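Local coordinates for protein phospholipase A1 (Streptomyces albidoflavus, PDB 4HYQ) that hydrolyses glycerophospholipids, as a phospholipase A1 of the GDSL (SGNH) hydrolase family that probably releases the acyl chain from the sn-1 position, at residues S11-V16 against K33-L38; G26-T31 against V51-A56; S59-K64 against D122-Q127; S203-V208 against Y217-A222. One frame throughout, in Å; residues are numbered along the deposited sequence.

Contact 1: S11-V16 against K33-L38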
loop_
_atom_site.group_PDB
_atom_site.type_symbol
_atom_site.label_atom_id
_atom_site.label_comp_id
_atom_site.label_asym_id
_atom_site.label_seq_id
_atom_site.Cartn_x
_atom_site.Cartn_y
_atom_site.Cartn_z
ATOM N N SER A 11 -1.091 -0.281 6.012
ATOM C CA SER A 11 -2.438 0.290 5.996
ATOM C C SER A 11 -3.187 0.167 4.676
ATOM O O SER A 11 -4.414 0.147 4.671
ATOM C CB SER A 11 -2.355 1.763 6.388
ATOM O OG SER A 11 -1.463 2.450 5.518
ATOM N N TYR A 12 -2.464 0.110 3.553
ATOM C CA TYR A 12 -3.141 -0.004 2.262
ATOM C C TYR A 12 -3.703 -1.409 2.065
ATOM O O TYR A 12 -4.582 -1.622 1.232
ATOM C CB TYR A 12 -2.202 0.396 1.112
ATOM C CG TYR A 12 -1.978 1.898 1.082
ATOM C CD1 TYR A 12 -1.179 2.518 2.039
ATOM C CD2 TYR A 12 -2.640 2.706 0.153
ATOM C CE1 TYR A 12 -1.045 3.920 2.082
ATOM C CE2 TYR A 12 -2.512 4.105 0.186
ATOM C CZ TYR A 12 -1.716 4.699 1.151
ATOM O OH TYR A 12 -1.582 6.073 1.181
ATOM N N SER A 13 -3.187 -2.367 2.831
ATOM C CA SER A 13 -3.696 -3.730 2.779
ATOM C C SER A 13 -4.642 -3.987 3.957
ATOM O O SER A 13 -5.577 -4.780 3.836
ATOM C CB SER A 13 -2.547 -4.753 2.810
ATOM O OG SER A 13 -1.801 -4.715 1.583
ATOM N N SER A 14 -4.416 -3.326 5.100
ATOM C CA SER A 14 -5.318 -3.554 6.234
ATOM C C SER A 14 -6.662 -2.929 5.912
ATOM O O SER A 14 -7.700 -3.416 6.366
ATOM C CB SER A 14 -4.766 -2.961 7.553
ATOM O OG SER A 14 -4.868 -1.541 7.598
ATOM N N GLY A 15 -6.643 -1.853 5.132
ATOM C CA GLY A 15 -7.891 -1.218 4.766
ATOM C C GLY A 15 -8.165 0.130 5.408
ATOM O O GLY A 15 -9.312 0.585 5.400
ATOM N N VAL A 16 -7.145 0.774 5.965
ATOM C CA VAL A 16 -7.356 2.108 6.543
ATOM C C VAL A 16 -7.960 2.968 5.429
ATOM O O VAL A 16 -7.427 2.997 4.312
ATOM C CB VAL A 16 -6.024 2.736 7.028
ATOM C CG1 VAL A 16 -6.239 4.215 7.401
ATOM C CG2 VAL A 16 -5.511 1.971 8.255
ATOM N N LYS A 33 -13.737 -4.757 4.570
ATOM C CA LYS A 33 -13.892 -3.993 3.348
ATOM C C LYS A 33 -12.568 -3.855 2.592
ATOM O O LYS A 33 -12.537 -3.306 1.492
ATOM C CB LYS A 33 -14.480 -2.602 3.656
ATOM C CG LYS A 33 -15.876 -2.692 4.281
ATOM C CD LYS A 33 -16.600 -1.354 4.243
ATOM C CE LYS A 33 -18.080 -1.547 4.468
ATOM N NZ LYS A 33 -18.816 -0.282 4.165
ATOM N N ALA A 34 -11.487 -4.362 3.183
ATOM C CA ALA A 34 -10.159 -4.308 2.557
ATOM C C ALA A 34 -10.089 -5.401 1.481
ATOM O O ALA A 34 -10.733 -6.439 1.622
ATOM C CB ALA A 34 -9.078 -4.549 3.599
ATOM N N TYR A 35 -9.285 -5.191 0.438
ATOM C CA TYR A 35 -9.203 -6.179 -0.638
ATOM C C TYR A 35 -8.885 -7.630 -0.228
ATOM O O TYR A 35 -9.427 -8.555 -0.830
ATOM C CB TYR A 35 -8.239 -5.684 -1.758
ATOM C CG TYR A 35 -6.765 -5.785 -1.458
ATOM C CD1 TYR A 35 -6.076 -6.996 -1.631
ATOM C CD2 TYR A 35 -6.058 -4.686 -0.968
ATOM C CE1 TYR A 35 -4.730 -7.108 -1.321
ATOM C CE2 TYR A 35 -4.699 -4.789 -0.648
ATOM C CZ TYR A 35 -4.048 -6.007 -0.826
ATOM O OH TYR A 35 -2.736 -6.136 -0.468
ATOM N N PRO A 36 -8.036 -7.866 0.797
ATOM C CA PRO A 36 -7.780 -9.278 1.134
ATOM C C PRO A 36 -9.035 -9.983 1.640
ATOM O O PRO A 36 -9.302 -11.145 1.300
ATOM C CB PRO A 36 -6.718 -9.204 2.230
ATOM C CG PRO A 36 -6.043 -7.875 1.982
ATOM C CD PRO A 36 -7.207 -6.977 1.634
ATOM N N ALA A 37 -9.811 -9.277 2.455
ATOM C CA ALA A 37 -11.030 -9.850 3.007
ATOM C C ALA A 37 -12.063 -10.027 1.906
ATOM O O ALA A 37 -12.782 -11.040 1.887
ATOM C CB ALA A 37 -11.583 -8.959 4.113
ATOM N N LEU A 38 -12.147 -9.054 0.999
ATOM C CA LEU A 38 -13.098 -9.155 -0.118
ATOM C C LEU A 38 -12.720 -10.351 -0.989
ATOM O O LEU A 38 -13.588 -11.128 -1.399
ATOM C CB LEU A 38 -13.092 -7.883 -0.983
ATOM C CG LEU A 38 -13.500 -6.578 -0.282
ATOM C CD1 LEU A 38 -13.338 -5.399 -1.234
ATOM C CD2 LEU A 38 -14.939 -6.681 0.190
#
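Ser13 and Tyr35 meet hydroxyl to hydroxyl: Ser13 OG lies 2.7 Å from Tyr35 OH in a hydrogen bond that either could donate. The serine comes in at the edge of the phenol ring, near its plane, and Tyr12 O sits along the same rim, 3.7 Å from Tyr35 CE2. Tyr35 CG stands between its own backbone N and carbonyl carbon (chi1 76°), which swings the phenol toward the helix 11-14. Pro36 CD lies over one face of the ring, offset toward the rim, and Tyr228 adds a nearly parallel ring. Thr79 OG1 is a second hydrogen-bond partner of the buried Ser13 hydroxyl.

Helix 11-14 begins with Ser11, the serine of the GDS motif of SGNH hydrolases. Ser11 OG is hydrogen-bonded to His218 NE2, consistent with a serine-histidine catalytic pair. Tyr12 sends its own ring away from the contact, to stack on His218 and bond Tyr217 O.

Where helix 11-14 ends, the methyl of Ala34 points toward it, with CB 3.3 Å from Ser14 O and 3.5 Å from Ser13 O. Gly15, with a positive phi of 109°, turns the chain out of the helix and, having no side chain, lets Ala34 CB come within 3.7 Å of Gly15 CA. Beside that methyl, Pro36 lays the CD corner of its ring 3.5 Å from Ser13 O; it also packs on Tyr5 and Ala7 of strand 4-9 and on Phe48 and Phe50 of strand 47-50.

Contact 2: G26-T31 against V51-A56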
loop_
_atom_site.group_PDB
_atom_site.type_symbol
_atom_site.label_atom_id
_atom_site.label_comp_id
_atom_site.label_asym_id
_atom_site.label_seq_id
_atom_site.Cartn_x
_atom_site.Cartn_y
_atom_site.Cartn_z
ATOM N N GLY A 26 -7.265 -3.747 16.796
ATOM C CA GLY A 26 -6.696 -2.565 17.423
ATOM C C GLY A 26 -6.214 -1.510 16.443
ATOM O O GLY A 26 -6.898 -1.226 15.450
ATOM N N ASP A 27 -5.042 -0.939 16.717
ATOM C CA ASP A 27 -4.467 0.104 15.864
ATOM C C ASP A 27 -4.078 -0.421 14.489
ATOM O O ASP A 27 -3.757 0.368 13.602
ATOM C CB ASP A 27 -3.226 0.725 16.510
ATOM C CG ASP A 27 -3.552 1.594 17.719
ATOM O OD1 ASP A 27 -4.729 1.672 18.108
ATOM O OD2 ASP A 27 -2.613 2.194 18.280
ATOM N N CYS A 28 -4.087 -1.736 14.302
ATOM C CA CYS A 28 -3.741 -2.266 12.978
ATOM C C CYS A 28 -4.816 -1.918 11.975
ATOM O O CYS A 28 -4.572 -1.861 10.767
ATOM C CB CYS A 28 -3.582 -3.778 13.011
ATOM S SG CYS A 28 -2.013 -4.312 13.747
ATOM N N ARG A 29 -6.025 -1.718 12.481
ATOM C CA ARG A 29 -7.166 -1.371 11.655
ATOM C C ARG A 29 -7.372 -2.181 10.372
ATOM O O ARG A 29 -7.295 -1.660 9.248
ATOM C CB ARG A 29 -7.156 0.138 11.340
ATOM C CG ARG A 29 -7.533 1.009 12.560
ATOM C CD ARG A 29 -7.926 2.442 12.138
ATOM N NE ARG A 29 -8.472 3.206 13.258
ATOM C CZ ARG A 29 -7.749 3.724 14.249
ATOM N NH1 ARG A 29 -6.428 3.584 14.274
ATOM N NH2 ARG A 29 -8.354 4.352 15.252
ATOM N N ARG A 30 -7.630 -3.472 10.554
ATOM C CA ARG A 30 -7.969 -4.345 9.441
ATOM C C ARG A 30 -9.488 -4.267 9.352
ATOM O O ARG A 30 -10.157 -4.086 10.374
ATOM C CB ARG A 30 -7.548 -5.790 9.719
ATOM C CG ARG A 30 -6.052 -5.990 9.623
ATOM C CD ARG A 30 -5.698 -7.458 9.828
ATOM N NE ARG A 30 -5.879 -7.896 11.206
ATOM C CZ ARG A 30 -4.951 -7.790 12.153
ATOM N NH1 ARG A 30 -3.753 -7.254 11.886
ATOM N NH2 ARG A 30 -5.216 -8.234 13.369
ATOM N N THR A 31 -10.027 -4.399 8.142
ATOM C CA THR A 31 -11.466 -4.340 7.923
ATOM C C THR A 31 -11.902 -5.315 6.840
ATOM O O THR A 31 -11.121 -5.640 5.934
ATOM C CB THR A 31 -11.930 -2.902 7.516
ATOM O OG1 THR A 31 -13.198 -2.983 6.841
ATOM C CG2 THR A 31 -10.917 -2.234 6.579
ATOM N N VAL A 51 -2.978 -10.437 8.360
ATOM C CA VAL A 51 -2.097 -9.868 9.365
ATOM C C VAL A 51 -1.511 -8.489 9.057
ATOM O O VAL A 51 -0.631 -8.003 9.789
ATOM C CB VAL A 51 -0.954 -10.853 9.724
ATOM C CG1 VAL A 51 -1.545 -12.071 10.422
ATOM C CG2 VAL A 51 -0.196 -11.287 8.454
ATOM N N ALA A 52 -2.008 -7.861 7.992
ATOM C CA ALA A 52 -1.574 -6.514 7.627
ATOM C C ALA A 52 -1.859 -5.564 8.799
ATOM O O ALA A 52 -2.825 -5.755 9.544
ATOM C CB ALA A 52 -2.318 -6.049 6.362
ATOM N N CYS A 53 -1.044 -4.527 8.937
ATOM C CA CYS A 53 -1.201 -3.608 10.054
ATOM C C CYS A 53 -0.877 -2.169 9.679
ATOM O O CYS A 53 0.170 -1.893 9.108
ATOM C CB CYS A 53 -0.299 -4.081 11.207
ATOM S SG CYS A 53 -0.570 -3.211 12.792
ATOM N N SER A 54 -1.786 -1.250 10.001
ATOM C CA SER A 54 -1.564 0.160 9.707
ATOM C C SER A 54 -0.237 0.597 10.324
ATOM O O SER A 54 0.039 0.294 11.486
ATOM C CB SER A 54 -2.701 1.010 10.293
ATOM O OG SER A 54 -2.466 2.389 10.049
ATOM N N GLY A 55 0.583 1.301 9.550
ATOM C CA GLY A 55 1.863 1.774 10.054
ATOM C C GLY A 55 3.040 0.805 9.948
ATOM O O GLY A 55 4.170 1.156 10.309
ATOM N N ALA A 56 2.792 -0.396 9.436
ATOM C CA ALA A 56 3.845 -1.408 9.335
ATOM C C ALA A 56 5.029 -1.004 8.470
ATOM O O ALA A 56 4.852 -0.376 7.423
ATOM C CB ALA A 56 3.262 -2.721 8.798
HETATM O O HOH W 1 -4.398 2.965 12.906
HETATM O O HOH W 2 -0.847 0.824 14.126
#
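Cys28 and Cys53 are joined by a disulfide, SG to SG 2.1 Å, with a chi3 of -81°. The two cysteines reach it differently: Cys28 holds SG beside its backbone N, whereas Cys53 turns SG anti to the backbone N (chi1 -170°), and the two CA atoms come as near as 4.1 Å.

Hydrogen bonds flank the bridge. Ser54 N donates to Cys28 O over 3.0 Å, fairly straight at N-H but tilted from the carbonyl plane. Arg30 NH1 donates to Ala52 O over 2.9 Å; this oxygen lies at the edge of the guanidinium, close to its plane, yet the nitrogen approaches from above the carbonyl plane. A bend at chi3 (-71°) curls the arginine round Ala52 O, with Arg30 CG just 3.2 Å from that oxygen.

Packing is lighter: Ser54 CB points across and rests 3.5 Å from Asp27 O. Water completes the set, one molecule donating to Asp27 O while accepting from Arg29 NH1, another donating to Ser54 O and, weakly, to Asp27 O.

The type II turn Cys53-Ala56 leads from strand 47-50 toward helix 58-65, and its first residue is backbone-bonded to Gly9 at the end of strand 4-9. The disulfide ties the loop before helix 35-43 to the loop after strand 47-50; helix 11-14 lies alongside, its Ser14 OG bonded to Arg29 O and its Ser11 packed by Ser54.

Contact 3: S59-K64 against D122-Q127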
loop_
_atom_site.group_PDB
_atom_site.type_symbol
_atom_site.label_atom_id
_atom_site.label_comp_id
_atom_site.label_asym_id
_atom_site.label_seq_id
_atom_site.Cartn_x
_atom_site.Cartn_y
_atom_site.Cartn_z
ATOM N N SER A 59 10.536 -4.217 8.756
ATOM C CA SER A 59 10.946 -5.047 9.881
ATOM C C SER A 59 9.732 -5.603 10.631
ATOM O O SER A 59 9.822 -6.671 11.239
ATOM C CB SER A 59 11.877 -4.277 10.837
ATOM O OG SER A 59 11.236 -3.194 11.470
ATOM N N ASP A 60 8.598 -4.898 10.589
ATOM C CA ASP A 60 7.397 -5.399 11.253
ATOM C C ASP A 60 6.847 -6.609 10.512
ATOM O O ASP A 60 6.306 -7.526 11.131
ATOM C CB ASP A 60 6.268 -4.355 11.304
ATOM C CG ASP A 60 6.597 -3.155 12.172
ATOM O OD1 ASP A 60 7.382 -3.280 13.140
ATOM O OD2 ASP A 60 6.043 -2.074 11.887
ATOM N N VAL A 61 6.945 -6.607 9.184
ATOM C CA VAL A 61 6.431 -7.743 8.423
ATOM C C VAL A 61 7.250 -8.971 8.823
ATOM O O VAL A 61 6.691 -10.030 9.107
ATOM C CB VAL A 61 6.529 -7.500 6.894
ATOM C CG1 VAL A 61 6.099 -8.746 6.130
ATOM C CG2 VAL A 61 5.626 -6.325 6.514
ATOM N N LEU A 62 8.566 -8.807 8.881
ATOM C CA LEU A 62 9.462 -9.904 9.257
ATOM C C LEU A 62 9.243 -10.386 10.690
ATOM O O LEU A 62 9.246 -11.590 10.956
ATOM C CB LEU A 62 10.916 -9.468 9.102
ATOM C CG LEU A 62 11.435 -9.232 7.681
ATOM C CD1 LEU A 62 12.754 -8.479 7.736
ATOM C CD2 LEU A 62 11.596 -10.569 6.964
ATOM N N ASN A 63 9.046 -9.442 11.607
ATOM C CA ASN A 63 8.853 -9.770 13.022
ATOM C C ASN A 63 7.459 -10.223 13.450
ATOM O O ASN A 63 7.317 -11.157 14.246
ATOM C CB ASN A 63 9.237 -8.564 13.903
ATOM C CG ASN A 63 10.730 -8.321 13.967
ATOM O OD1 ASN A 63 11.524 -9.250 14.109
ATOM N ND2 ASN A 63 11.124 -7.054 13.896
ATOM N N LYS A 64 6.426 -9.562 12.940
ATOM C CA LYS A 64 5.058 -9.852 13.354
ATOM C C LYS A 64 4.116 -10.532 12.395
ATOM O O LYS A 64 3.056 -11.016 12.806
ATOM C CB LYS A 64 4.355 -8.558 13.754
ATOM C CG LYS A 64 5.008 -7.793 14.864
ATOM C CD LYS A 64 3.983 -6.927 15.552
ATOM C CE LYS A 64 2.925 -7.804 16.225
ATOM N NZ LYS A 64 1.915 -7.002 16.930
ATOM N N ASP A 122 14.245 -6.686 -0.478
ATOM C CA ASP A 122 14.812 -8.003 -0.802
ATOM C C ASP A 122 14.753 -8.920 0.417
ATOM O O ASP A 122 14.431 -10.106 0.298
ATOM C CB ASP A 122 16.273 -7.898 -1.265
ATOM C CG ASP A 122 16.402 -7.619 -2.748
ATOM O OD1 ASP A 122 15.510 -8.031 -3.522
ATOM O OD2 ASP A 122 17.414 -6.998 -3.148
ATOM N N SER A 123 15.080 -8.370 1.585
ATOM C CA SER A 123 15.052 -9.127 2.828
ATOM C C SER A 123 13.642 -9.662 3.122
ATOM O O SER A 123 13.464 -10.827 3.485
ATOM C CB SER A 123 15.543 -8.237 3.976
ATOM O OG SER A 123 15.474 -8.912 5.216
ATOM N N VAL A 124 12.630 -8.814 2.973
ATOM C CA VAL A 124 11.265 -9.257 3.222
ATOM C C VAL A 124 10.829 -10.275 2.166
ATOM O O VAL A 124 10.289 -11.332 2.500
ATOM C CB VAL A 124 10.258 -8.066 3.190
ATOM C CG1 VAL A 124 8.831 -8.574 3.303
ATOM C CG2 VAL A 124 10.560 -7.120 4.342
ATOM N N TYR A 125 11.081 -9.960 0.894
ATOM C CA TYR A 125 10.652 -10.842 -0.193
ATOM C C TYR A 125 11.326 -12.217 -0.092
ATOM O O TYR A 125 10.687 -13.240 -0.301
ATOM C CB TYR A 125 10.958 -10.214 -1.562
ATOM C CG TYR A 125 10.164 -8.957 -1.923
ATOM C CD1 TYR A 125 9.409 -8.260 -0.970
ATOM C CD2 TYR A 125 10.221 -8.435 -3.217
ATOM C CE1 TYR A 125 8.736 -7.057 -1.308
ATOM C CE2 TYR A 125 9.560 -7.250 -3.561
ATOM C CZ TYR A 125 8.830 -6.563 -2.605
ATOM O OH TYR A 125 8.260 -5.363 -2.956
ATOM N N SER A 126 12.607 -12.241 0.240
ATOM C CA SER A 126 13.303 -13.520 0.361
ATOM C C SER A 126 12.786 -14.367 1.515
ATOM O O SER A 126 12.649 -15.585 1.380
ATOM C CB SER A 126 14.799 -13.294 0.516
ATOM O OG SER A 126 15.347 -12.867 -0.722
ATOM N N GLN A 127 12.495 -13.735 2.650
ATOM C CA GLN A 127 11.986 -14.476 3.801
ATOM C C GLN A 127 10.572 -14.994 3.568
ATOM O O GLN A 127 10.208 -16.047 4.072
ATOM C CB GLN A 127 12.026 -13.611 5.069
ATOM C CG GLN A 127 13.425 -13.339 5.593
ATOM C CD GLN A 127 14.195 -14.616 5.928
ATOM O OE1 GLN A 127 13.665 -15.540 6.562
ATOM N NE2 GLN A 127 15.456 -14.667 5.507
#
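Val61 and Val124 form the close-packed, buried part of this helix pair: Val61 CG1 touches Val124 CG1 at 3.9 Å, the side chains crossing at about a right angle. Both valines carry CG1 anti to the backbone N (chi1 175° and 174°), which turns these methyls to each other, and Val61 also packs on Ile80. The inner side of Leu62 joins them, with Leu62 CG 4.0 Å from Val124 CG2 and the two side chains meeting at a slant.

Toward the solvent the contact thins out. Leu62 reaches over with its two methyls spread: CD1 lies 3.7 Å from Ser123 OG, and CD2 rests 3.6 Å from Gln127 CG. Gln127 is exposed and meets Leu62 CD2 with CB and CG, chi2 bending the chain beyond them; the two side chains cross at about a right angle. No hydrogen bond links the segments. On the far flank of helix 117-131, Asp122 OD1 is instead in a salt bridge with Arg178 and bonds His182, while Tyr125 points away to pack on helix 158-181.

The segment axes approach to 9.7 Å and run nearly parallel, 28° apart. Helix 58-65 connects strands 47-50 and 73-79, and helix 117-131 precedes strand 136-140, so these are neighbouring helices packed against a parallel sheet, as in the three-layer alpha/beta/alpha fold of SGNH hydrolases.

Contact 4: S203-V208 against Y217-A222; sequences SWLHSV and YHPTAA
Thr220 lays its methyl over a face of the His206 imidazole: CG2 sits 3.9 Å from the ring centroid, a CH-pi contact. The torsion responsible (chi1 54°) also turns Thr220 OG1 back over the start of helix 221-235, where it caps Gly223 N; a water links this hydroxyl to Ser203 O. His206 NE2 donates to Gly17 O and ND1 is also held, which together limit the ring's rotation.

Trp204 carries its indole beside its own backbone N, with CD1 4.0 Å from Ala222 CB and Ala222 O over one face. At the other end Val208 and Tyr217 lie side by side, Val208 CG2 3.3 Å from Tyr217 OH, which bonds Tyr146. Leu205 CD2 reaches to 4.2 Å from Pro219 CG.

Between them the backbones run roughly antiparallel, bridged at Leu205 and Pro219: Thr220 N donates to Trp204 O, His206 N to His218 O, and Tyr217 N to His206 O (2.8 Å).

His218 itself turns away. Its ND1 bonds Ser216 O, a main-chain carbonyl rather than a carboxylate; in sequence Asp215 to His218 still fits the Asp-X-X-His block of SGNH hydrolases, consistent with His218 being the active-site histidine.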
loop_
_atom_site.group_PDB
_atom_site.type_symbol
_atom_site.label_atom_id
_atom_site.label_comp_id
_atom_site.label_asym_id
_atom_site.label_seq_id
_atom_site.Cartn_x
_atom_site.Cartn_y
_atom_site.Cartn_z
ATOM N N SER A 203 -12.577 10.717 -7.080
ATOM C CA SER A 203 -11.534 10.168 -6.225
ATOM C C SER A 203 -11.882 8.903 -5.459
ATOM O O SER A 203 -12.992 8.748 -4.952
ATOM C CB SER A 203 -11.074 11.246 -5.248
ATOM O OG SER A 203 -10.004 10.782 -4.445
ATOM N N TRP A 204 -10.905 7.994 -5.403
ATOM C CA TRP A 204 -11.019 6.751 -4.655
ATOM C C TRP A 204 -10.064 6.888 -3.464
ATOM O O TRP A 204 -9.719 5.896 -2.816
ATOM C CB TRP A 204 -10.574 5.553 -5.494
ATOM C CG TRP A 204 -11.589 5.044 -6.461
ATOM C CD1 TRP A 204 -12.909 5.392 -6.538
ATOM C CD2 TRP A 204 -11.374 4.055 -7.476
ATOM N NE1 TRP A 204 -13.528 4.678 -7.540
ATOM C CE2 TRP A 204 -12.608 3.854 -8.130
ATOM C CE3 TRP A 204 -10.258 3.321 -7.893
ATOM C CZ2 TRP A 204 -12.756 2.944 -9.181
ATOM C CZ3 TRP A 204 -10.408 2.415 -8.942
ATOM C CH2 TRP A 204 -11.650 2.240 -9.570
ATOM N N LEU A 205 -9.623 8.116 -3.200
ATOM C CA LEU A 205 -8.716 8.373 -2.084
ATOM C C LEU A 205 -9.242 9.468 -1.170
ATOM O O LEU A 205 -9.895 10.410 -1.628
ATOM C CB LEU A 205 -7.338 8.817 -2.596
ATOM C CG LEU A 205 -6.542 7.829 -3.441
ATOM C CD1 LEU A 205 -5.321 8.541 -4.018
ATOM C CD2 LEU A 205 -6.115 6.642 -2.575
ATOM N N HIS A 206 -8.938 9.353 0.119
ATOM C CA HIS A 206 -9.349 10.376 1.072
ATOM C C HIS A 206 -8.384 11.540 0.967
ATOM O O HIS A 206 -7.189 11.343 0.786
ATOM C CB HIS A 206 -9.287 9.857 2.503
ATOM C CG HIS A 206 -10.340 8.851 2.829
ATOM N ND1 HIS A 206 -11.635 9.202 3.145
ATOM C CD2 HIS A 206 -10.294 7.499 2.877
ATOM C CE1 HIS A 206 -12.341 8.108 3.380
ATOM N NE2 HIS A 206 -11.550 7.063 3.223
ATOM N N SER A 207 -8.914 12.751 1.091
ATOM C CA SER A 207 -8.077 13.945 1.065
ATOM C C SER A 207 -7.548 14.106 2.490
ATOM O O SER A 207 -7.866 13.298 3.368
ATOM C CB SER A 207 -8.921 15.162 0.692
ATOM O OG SER A 207 -10.044 15.254 1.555
ATOM N N VAL A 208 -6.760 15.149 2.723
ATOM C CA VAL A 208 -6.210 15.394 4.050
ATOM C C VAL A 208 -7.324 15.511 5.079
ATOM O O VAL A 208 -8.315 16.220 4.858
ATOM C CB VAL A 208 -5.384 16.699 4.078
ATOM C CG1 VAL A 208 -4.833 16.937 5.476
ATOM C CG2 VAL A 208 -4.258 16.611 3.069
ATOM N N TYR A 217 -5.046 10.309 2.341
ATOM C CA TYR A 217 -4.361 9.649 1.225
ATOM C C TYR A 217 -4.570 8.147 1.094
ATOM O O TYR A 217 -3.860 7.484 0.324
ATOM C CB TYR A 217 -2.861 9.956 1.289
ATOM C CG TYR A 217 -2.572 11.435 1.247
ATOM C CD1 TYR A 217 -2.178 12.133 2.392
ATOM C CD2 TYR A 217 -2.722 12.146 0.062
ATOM C CE1 TYR A 217 -1.944 13.512 2.345
ATOM C CE2 TYR A 217 -2.481 13.519 0.005
ATOM C CZ TYR A 217 -2.096 14.191 1.149
ATOM O OH TYR A 217 -1.850 15.543 1.067
ATOM N N HIS A 218 -5.553 7.607 1.813
ATOM C CA HIS A 218 -5.828 6.175 1.749
ATOM C C HIS A 218 -7.036 5.875 0.899
ATOM O O HIS A 218 -7.903 6.737 0.708
ATOM C CB HIS A 218 -6.039 5.594 3.149
ATOM C CG HIS A 218 -4.761 5.343 3.881
ATOM N ND1 HIS A 218 -3.929 6.363 4.287
ATOM C CD2 HIS A 218 -4.132 4.189 4.205
ATOM C CE1 HIS A 218 -2.837 5.847 4.825
ATOM N NE2 HIS A 218 -2.935 4.532 4.787
ATOM N N PRO A 219 -7.123 4.642 0.383
ATOM C CA PRO A 219 -8.253 4.251 -0.457
ATOM C C PRO A 219 -9.575 4.260 0.312
ATOM O O PRO A 219 -9.627 3.902 1.493
ATOM C CB PRO A 219 -7.883 2.834 -0.899
ATOM C CG PRO A 219 -6.366 2.800 -0.787
ATOM C CD PRO A 219 -6.163 3.528 0.518
ATOM N N THR A 220 -10.635 4.681 -0.364
ATOM C CA THR A 220 -11.965 4.669 0.227
ATOM C C THR A 220 -12.438 3.236 0.040
ATOM O O THR A 220 -11.718 2.414 -0.542
ATOM C CB THR A 220 -12.921 5.568 -0.553
ATOM O OG1 THR A 220 -12.909 5.174 -1.936
ATOM C CG2 THR A 220 -12.492 7.011 -0.448
ATOM N N ALA A 221 -13.642 2.927 0.513
ATOM C CA ALA A 221 -14.175 1.578 0.326
ATOM C C ALA A 221 -14.276 1.292 -1.178
ATOM O O ALA A 221 -14.044 0.167 -1.626
ATOM C CB ALA A 221 -15.550 1.457 0.986
ATOM N N ALA A 222 -14.612 2.315 -1.958
ATOM C CA ALA A 222 -14.720 2.145 -3.410
ATOM C C ALA A 222 -13.346 1.857 -4.005
ATOM O O ALA A 222 -13.225 1.072 -4.947
ATOM C CB ALA A 222 -15.317 3.397 -4.058
HETATM O O HOH W 3 -14.525 6.742 -3.366
#

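In the fold
From the N terminus, contact 1 closes the loop between helix 11-14 and the start of helix 35-43. Contact 2 crosses it, since 26-31 falls inside that loop and 51-56 beyond it, and ties the loop before helix 35-43 to the loop after strand 47-50; the two contacts touch, Ser14 O probably hydrogen-bonded to Thr31 N. Contact 3 opens only after both have closed and spans residues 59 to 127, bringing together two helices on the flank of the sheet. Contact 4 closes a short late loop ahead of helix 221-235, on the opposite side of the chain's centre from contact 3, about 27 Å between centres. It nevertheless meets contact 1, bringing helix 11-14 against the loop before helix 221-235.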